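Local atomic coordinates of CDP-glucose-4,6-dehydratase (Yersinia pseudotuberculosis, PDB entry 1RKX), a protein that catalyses the conversion of CDP-D-glucose into CDP-4-keto-6-deoxyglucose with loss of water, using a bound NAD as its cofactor. Residues L114-A117 and I118-G122; G199-A203 and L204-V208. One frame throughout, in Å; residues are numbered along the deposited sequence.

Contact 1 (L114-A117 and I118-G122); sequences LLEA and IRHVG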
loop_
_atom_site.group_PDB
_atom_site.type_symbol
_atom_site.label_atom_id
_atom_site.label_comp_id
_atom_site.label_asym_id
_atom_site.label_seq_id
_atom_site.Cartn_x
_atom_site.Cartn_y
_atom_site.Cartn_z
ATOM N N LEU C 114 -18.825 -23.644 11.829
ATOM C CA LEU C 114 -17.820 -24.696 11.698
ATOM C C LEU C 114 -16.663 -24.458 12.666
ATOM O O LEU C 114 -16.252 -25.368 13.400
ATOM C CB LEU C 114 -17.275 -24.743 10.268
ATOM C CG LEU C 114 -16.176 -25.801 10.101
ATOM C CD1 LEU C 114 -16.738 -26.993 9.352
ATOM C CD2 LEU C 114 -14.986 -25.211 9.370
ATOM N N LEU C 115 -16.139 -23.234 12.668
ATOM C CA LEU C 115 -15.029 -22.879 13.547
ATOM C C LEU C 115 -15.433 -22.953 15.019
ATOM O O LEU C 115 -14.637 -23.361 15.868
ATOM C CB LEU C 115 -14.503 -21.480 13.198
ATOM C CG LEU C 115 -13.886 -21.376 11.795
ATOM C CD1 LEU C 115 -13.569 -19.920 11.455
ATOM C CD2 LEU C 115 -12.621 -22.230 11.742
ATOM N N GLU C 116 -16.674 -22.580 15.324
ATOM C CA GLU C 116 -17.159 -22.639 16.701
ATOM C C GLU C 116 -17.219 -24.100 17.163
ATOM O O GLU C 116 -16.844 -24.424 18.292
ATOM C CB GLU C 116 -18.551 -22.002 16.799
ATOM C CG GLU C 116 -19.121 -21.887 18.216
ATOM C CD GLU C 116 -18.344 -20.930 19.111
ATOM O OE1 GLU C 116 -17.433 -20.222 18.623
ATOM O OE2 GLU C 116 -18.656 -20.882 20.321
ATOM N N ALA C 117 -17.686 -24.981 16.281
ATOM C CA ALA C 117 -17.778 -26.401 16.608
ATOM C C ALA C 117 -16.385 -26.955 16.887
ATOM O O ALA C 117 -16.170 -27.682 17.860
ATOM C CB ALA C 117 -18.425 -27.163 15.458
ATOM N N ILE C 118 -15.435 -26.598 16.029
ATOM C CA ILE C 118 -14.063 -27.058 16.181
ATOM C C ILE C 118 -13.480 -26.567 17.503
ATOM O O ILE C 118 -12.786 -27.306 18.211
ATOM C CB ILE C 118 -13.197 -26.562 15.001
ATOM C CG1 ILE C 118 -13.672 -27.242 13.714
ATOM C CG2 ILE C 118 -11.717 -26.840 15.271
ATOM C CD1 ILE C 118 -12.984 -26.757 12.448
ATOM N N ARG C 119 -13.788 -25.318 17.835
ATOM C CA ARG C 119 -13.317 -24.698 19.063
ATOM C C ARG C 119 -13.758 -25.482 20.302
ATOM O O ARG C 119 -12.966 -25.730 21.213
ATOM C CB ARG C 119 -13.853 -23.265 19.133
ATOM C CG ARG C 119 -13.406 -22.455 20.329
ATOM C CD ARG C 119 -13.699 -20.977 20.106
ATOM N NE ARG C 119 -15.062 -20.571 20.443
ATOM C CZ ARG C 119 -15.444 -20.200 21.660
ATOM N NH1 ARG C 119 -14.564 -20.190 22.655
ATOM N NH2 ARG C 119 -16.697 -19.816 21.879
ATOM N N HIS C 120 -15.021 -25.889 20.324
ATOM C CA HIS C 120 -15.558 -26.615 21.471
ATOM C C HIS C 120 -15.284 -28.113 21.511
ATOM O O HIS C 120 -15.057 -28.672 22.583
ATOM C CB HIS C 120 -17.058 -26.352 21.584
ATOM C CG HIS C 120 -17.386 -24.921 21.878
ATOM N ND1 HIS C 120 -16.877 -24.254 22.972
ATOM C CD2 HIS C 120 -18.145 -24.021 21.208
ATOM C CE1 HIS C 120 -17.306 -23.004 22.962
ATOM N NE2 HIS C 120 -18.077 -22.838 21.902
ATOM N N VAL C 121 -15.303 -28.768 20.357
ATOM C CA VAL C 121 -15.049 -30.204 20.309
ATOM C C VAL C 121 -13.606 -30.523 20.687
ATOM O O VAL C 121 -13.343 -31.479 21.419
ATOM C CB VAL C 121 -15.350 -30.773 18.905
ATOM C CG1 VAL C 121 -14.931 -32.238 18.824
ATOM C CG2 VAL C 121 -16.836 -30.641 18.606
ATOM N N GLY C 122 -12.675 -29.714 20.189
ATOM C CA GLY C 122 -11.269 -29.923 20.489
ATOM C C GLY C 122 -10.662 -31.093 19.733
ATOM O O GLY C 122 -11.371 -31.858 19.080
#

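Contact 2 (G199-A203 and L204-V208); sequences GGDWA and LDRIV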
loop_
_atom_site.group_PDB
_atom_site.type_symbol
_atom_site.label_atom_id
_atom_site.label_comp_id
_atom_site.label_asym_id
_atom_site.label_seq_id
_atom_site.Cartn_x
_atom_site.Cartn_y
_atom_site.Cartn_z
ATOM N N GLY C 199 -13.332 -33.494 -14.936
ATOM C CA GLY C 199 -14.452 -34.358 -15.241
ATOM C C GLY C 199 -15.362 -34.372 -14.026
ATOM O O GLY C 199 -14.886 -34.280 -12.890
ATOM N N GLY C 200 -16.668 -34.458 -14.250
ATOM C CA GLY C 200 -17.584 -34.509 -13.125
ATOM C C GLY C 200 -18.196 -33.215 -12.614
ATOM O O GLY C 200 -18.872 -33.232 -11.585
ATOM N N ASP C 201 -17.959 -32.094 -13.283
ATOM C CA ASP C 201 -18.578 -30.855 -12.831
ATOM C C ASP C 201 -19.750 -30.571 -13.747
ATOM O O ASP C 201 -19.575 -30.288 -14.929
ATOM C CB ASP C 201 -17.597 -29.684 -12.857
ATOM C CG ASP C 201 -18.231 -28.392 -12.359
ATOM O OD1 ASP C 201 -19.228 -28.467 -11.604
ATOM O OD2 ASP C 201 -17.727 -27.309 -12.709
ATOM N N TRP C 202 -20.952 -30.668 -13.199
ATOM C CA TRP C 202 -22.148 -30.440 -13.984
ATOM C C TRP C 202 -22.839 -29.126 -13.660
ATOM O O TRP C 202 -24.036 -28.959 -13.898
ATOM C CB TRP C 202 -23.101 -31.624 -13.809
ATOM C CG TRP C 202 -22.783 -32.758 -14.755
ATOM C CD1 TRP C 202 -23.065 -32.809 -16.095
ATOM C CD2 TRP C 202 -22.097 -33.979 -14.443
ATOM N NE1 TRP C 202 -22.598 -33.987 -16.634
ATOM C CE2 TRP C 202 -22.000 -34.722 -15.643
ATOM C CE3 TRP C 202 -21.556 -34.519 -13.269
ATOM C CZ2 TRP C 202 -21.383 -35.980 -15.700
ATOM C CZ3 TRP C 202 -20.942 -35.772 -13.327
ATOM C CH2 TRP C 202 -20.862 -36.485 -14.534
ATOM N N ALA C 203 -22.073 -28.184 -13.121
ATOM C CA ALA C 203 -22.619 -26.874 -12.806
ATOM C C ALA C 203 -23.111 -26.278 -14.119
ATOM O O ALA C 203 -22.568 -26.569 -15.188
ATOM C CB ALA C 203 -21.542 -25.989 -12.203
ATOM N N LEU C 204 -24.141 -25.446 -14.042
ATOM C CA LEU C 204 -24.697 -24.824 -15.232
ATOM C C LEU C 204 -23.934 -23.566 -15.628
ATOM O O LEU C 204 -23.308 -22.915 -14.797
ATOM C CB LEU C 204 -26.167 -24.472 -14.999
ATOM C CG LEU C 204 -27.112 -25.643 -14.728
ATOM C CD1 LEU C 204 -28.499 -25.110 -14.401
ATOM C CD2 LEU C 204 -27.159 -26.560 -15.945
ATOM N N ASP C 205 -23.996 -23.240 -16.913
ATOM C CA ASP C 205 -23.344 -22.056 -17.452
ATOM C C ASP C 205 -21.868 -21.912 -17.095
ATOM O O ASP C 205 -21.431 -20.877 -16.588
ATOM C CB ASP C 205 -24.115 -20.810 -17.019
ATOM C CG ASP C 205 -25.560 -20.828 -17.489
ATOM O OD1 ASP C 205 -25.785 -20.901 -18.716
ATOM O OD2 ASP C 205 -26.470 -20.773 -16.634
ATOM N N ARG C 206 -21.113 -22.974 -17.351
ATOM C CA ARG C 206 -19.675 -22.995 -17.131
ATOM C C ARG C 206 -19.152 -23.511 -18.461
ATOM O O ARG C 206 -19.620 -24.538 -18.960
ATOM C CB ARG C 206 -19.308 -23.927 -15.974
ATOM C CG ARG C 206 -19.652 -23.333 -14.613
ATOM C CD ARG C 206 -19.059 -24.133 -13.464
ATOM N NE ARG C 206 -19.327 -23.501 -12.172
ATOM C CZ ARG C 206 -18.977 -24.017 -10.997
ATOM N NH1 ARG C 206 -18.341 -25.180 -10.940
ATOM N NH2 ARG C 206 -19.267 -23.371 -9.873
ATOM N N ILE C 207 -18.201 -22.790 -19.040
ATOM C CA ILE C 207 -17.682 -23.140 -20.355
ATOM C C ILE C 207 -17.251 -24.581 -20.598
ATOM O O ILE C 207 -17.682 -25.185 -21.579
ATOM C CB ILE C 207 -16.530 -22.201 -20.778
ATOM C CG1 ILE C 207 -15.317 -22.412 -19.887
ATOM C CG2 ILE C 207 -16.985 -20.753 -20.688
ATOM C CD1 ILE C 207 -14.073 -21.794 -20.465
ATOM N N VAL C 208 -16.414 -25.146 -19.738
ATOM C CA VAL C 208 -15.988 -26.520 -19.977
ATOM C C VAL C 208 -17.184 -27.470 -19.943
ATOM O O VAL C 208 -17.356 -28.279 -20.848
ATOM C CB VAL C 208 -14.917 -26.969 -18.971
ATOM C CG1 VAL C 208 -14.577 -28.439 -19.191
ATOM C CG2 VAL C 208 -13.672 -26.123 -19.152
#

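Contact 1 (L114-A117 and I118-G122)
Glu116 and Arg119, one helical turn apart near the C-terminal end of helix 100-121, form a side-on salt bridge with one nitrogen to each oxygen. Arg119 NE reaches Glu116 OE1 at 3.0 Å, the oxygen lying in the guanidinium plane, while Arg119 NH2 meets Glu116 OE2 at 2.7 Å on its syn side. The two planes stand 56° apart, and a bend at chi2 (66°) brings the Glu116 carboxylate forward to Arg119 and His120, in the next turn. His120 NE2 adds a hydrogen bond of 2.6 Å to Glu116 OE2, from above the carboxylate plane, and His120 CE1 rests over one face of the Arg119 guanidinium. Beneath these side chains run the i to i+4 backbone bonds, among them Val121 N to Ala117 O at 2.9 Å; Gly122, with positive phi, leaves the helix. On the apolar side Leu114 CD2 touches Ile118 CD1 at 4.0 Å, and the small Ala117 fits against Leu73 and Ile76 of helix 69-79. Val101 of the second subunit packs on Glu116. Arg119 and His120 donate to this buried carboxylate and Tyr171 hydrogen-bonds to its OE1, so it is probably ionised.

Contact 2 (G199-A203 and L204-V208)
Ala203 CB lies over one face of the Arg206 guanidinium, 3.1 Å above its plane and offset toward the rim, while Asp201 OD2 sits at the edge, in that plane. Residues 199-206 belong to the loop between strand 196-197 and helix 207-216 of this extended short-chain dehydrogenase/reductase, and 207-208 open the helix; the loop contains an Asx turn at Asp201, and Arg206 holds the N-cap position of the helix. The salt bridge runs from Arg206 NH1 to Asp201 OD2 at 2.8 Å, on the syn side of the carboxylate, whose plane is turned 61° from the guanidinium. The other oxygen, OD1 of Asp201, accepts the backbone N-H of Ala203, its N 3.2 Å away and well above the carboxylate plane, so one short acid both shapes the turn and anchors the arginine. With CG anti to the backbone N (chi1 -179°), the carboxylate of Asp201 comes within reach of Arg206.

Arg206 is extended from CG to NE and passes the methyl of Ala203 at close range: CB is 3.3 Å from both CD and NE of Arg206. A small residue suits this place, since the arginine stem runs directly alongside it. Arg206 touches the bound NAD and packs on Leu92; it is an NAD-binding residue, and Asp201 probably helps to position it, from the second shell. Trp202 stacks edge-to-face with Trp336, and Asp205 makes a salt bridge to Arg94. In the salt bridge itself the N-H of Arg206 NH1 points to Asp201 OD2 at 150°, and Asp201 OD1 stands farther from that nitrogen, at 3.5 Å.

Contact 1 and contact 2 lie on opposite sides of the chain's centre, with their own centres 33 Å apart and nearest atoms about 20 Å apart, so neither touches the other. Only contact 2 of the pair adjoins the bound NAD. Residues 199-208 reach the cofactor pocket directly, the Arg206 side chain being about 4 Å from NAD and that of Asp201 about 3 Å from the side chain of Phe20. Residues 114-122 stand farther back: the Leu114 side chain is about 9 Å from the NAD and about 6 Å from that of Ile66. Both pair an acid with an arginine, one within a helix beside the second subunit, the other in a loop next to the cofactor.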